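Local coordinates for Sel1 repeat family protein (PDB 6LCH) that probably serves as an immunity protein that neutralises the type VI secretion effector PldB in Pseudomonas aeruginosa, at residues A[180-183]-A[184-187]. Sequence-based numbering, arbitrary orientation.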
loop_
_atom_site.group_PDB
_atom_site.type_symbol
_atom_site.label_atom_id
_atom_site.label_comp_id
_atom_site.label_asym_id
_atom_site.label_seq_id
_atom_site.Cartn_x
_atom_site.Cartn_y
_atom_site.Cartn_z
ATOM N N GLU A 180 -16.272 12.762 -7.355
ATOM C CA GLU A 180 -16.772 14.053 -6.904
ATOM C C GLU A 180 -16.303 15.218 -7.761
ATOM O O GLU A 180 -16.746 16.350 -7.532
ATOM C CB GLU A 180 -16.365 14.291 -5.445
ATOM C CG GLU A 180 -16.865 13.224 -4.486
ATOM C CD GLU A 180 -17.517 13.810 -3.252
ATOM O OE1 GLU A 180 -18.489 14.577 -3.401
ATOM O OE2 GLU A 180 -17.059 13.509 -2.129
ATOM N N HIS A 181 -15.424 14.975 -8.735
ATOM C CA HIS A 181 -14.899 16.027 -9.606
ATOM C C HIS A 181 -14.379 17.208 -8.792
ATOM O O HIS A 181 -14.573 18.372 -9.149
ATOM C CB HIS A 181 -15.953 16.479 -10.619
ATOM C CG HIS A 181 -15.393 16.795 -11.971
ATOM N ND1 HIS A 181 -15.159 18.085 -12.396
ATOM C CD2 HIS A 181 -15.020 15.989 -12.994
ATOM C CE1 HIS A 181 -14.668 18.060 -13.622
ATOM N NE2 HIS A 181 -14.571 16.800 -14.007
ATOM N N ASN A 182 -13.729 16.900 -7.672
ATOM C CA ASN A 182 -13.134 17.888 -6.776
ATOM C C ASN A 182 -11.621 17.809 -6.968
ATOM O O ASN A 182 -10.920 17.117 -6.230
ATOM C CB ASN A 182 -13.533 17.630 -5.325
ATOM C CG ASN A 182 -13.209 18.798 -4.410
ATOM O OD1 ASN A 182 -12.242 19.528 -4.629
ATOM N ND2 ASN A 182 -14.021 18.978 -3.372
ATOM N N PHE A 183 -11.124 18.531 -7.967
ATOM C CA PHE A 183 -9.707 18.430 -8.313
ATOM C C PHE A 183 -8.781 18.912 -7.203
ATOM O O PHE A 183 -7.823 18.190 -6.878
ATOM C CB PHE A 183 -9.458 19.162 -9.635
ATOM C CG PHE A 183 -10.183 18.550 -10.802
ATOM C CD1 PHE A 183 -10.511 17.203 -10.796
ATOM C CD2 PHE A 183 -10.545 19.316 -11.895
ATOM C CE1 PHE A 183 -11.176 16.629 -11.857
ATOM C CE2 PHE A 183 -11.218 18.748 -12.960
ATOM C CZ PHE A 183 -11.531 17.402 -12.942
ATOM N N PRO A 184 -8.992 20.075 -6.572
ATOM C CA PRO A 184 -8.046 20.500 -5.528
ATOM C C PRO A 184 -8.069 19.621 -4.293
ATOM O O PRO A 184 -7.024 19.440 -3.663
ATOM C CB PRO A 184 -8.490 21.931 -5.207
ATOM C CG PRO A 184 -9.376 22.337 -6.330
ATOM C CD PRO A 184 -10.042 21.085 -6.776
ATOM N N LYS A 185 -9.226 19.081 -3.914
ATOM C CA LYS A 185 -9.240 18.113 -2.823
ATOM C C LYS A 185 -8.591 16.805 -3.244
ATOM O O LYS A 185 -7.978 16.122 -2.416
ATOM C CB LYS A 185 -10.670 17.868 -2.349
ATOM C CG LYS A 185 -10.764 17.098 -1.047
ATOM C CD LYS A 185 -12.139 17.250 -0.434
ATOM C CE LYS A 185 -12.062 17.792 0.974
ATOM N NZ LYS A 185 -13.422 18.117 1.483
ATOM N N ALA A 186 -8.713 16.442 -4.523
ATOM C CA ALA A 186 -8.013 15.267 -5.026
ATOM C C ALA A 186 -6.507 15.469 -4.967
ATOM O O ALA A 186 -5.767 14.562 -4.572
ATOM C CB ALA A 186 -8.457 14.962 -6.457
ATOM N N LEU A 187 -6.042 16.663 -5.342
ATOM C CA LEU A 187 -4.612 16.952 -5.324
ATOM C C LEU A 187 -4.050 16.918 -3.909
ATOM O O LEU A 187 -2.893 16.533 -3.713
ATOM C CB LEU A 187 -4.355 18.313 -5.972
ATOM C CG LEU A 187 -2.986 18.558 -6.608
ATOM C CD1 LEU A 187 -2.727 17.586 -7.752
ATOM C CD2 LEU A 187 -2.887 19.994 -7.097
#
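N182 holds CG trans to the backbone nitrogen, with chi1 -167°. This folds the amide forward over the first turn of helix 183-195. N182 OD1 then accepts from K185 N at 3.1 Å. N182 is the N-cap of this helix, and this is its capping bond. The N-H points fairly well at the oxygen (156°). The donor, however, stands about 50° above the amide plane. The N182 amide crosses the K185 side chain at an angle. N182 OD1 lies 3.2 Å from K185 CB. The touch of N182 ND2 on K185 CD is looser, at 3.9 Å.

Backbone bonds of the first turn follow. A186 N donates to N182 O at 2.9 Å, and L187 N donates to F183 O at 2.8 Å. P184 sits in the first turn, where its lack of an N-H costs no helical bond. P184 CD packs 3.5 Å from F183 CB.

H181 is the first residue after the preceding helix to leave helical angles, with positive phi. N182 follows as the N-cap. This is the tight link between helices 166-178 and 183-195, in a Sel1 repeat. The C-terminal tail closes over it. D264 accepts from N182 ND2, the A265 N-H gives N182 OD1 a second bond, and Q261 OE1 takes the F183 N-H.

The N182 amide is thus gripped through both its oxygen and its nitrogen, which fixes its flip and rotation. The buried polar cap is satisfied partly by its own helix and partly by the tail, so the same side chain contributes both to capping the helix and to holding the tail.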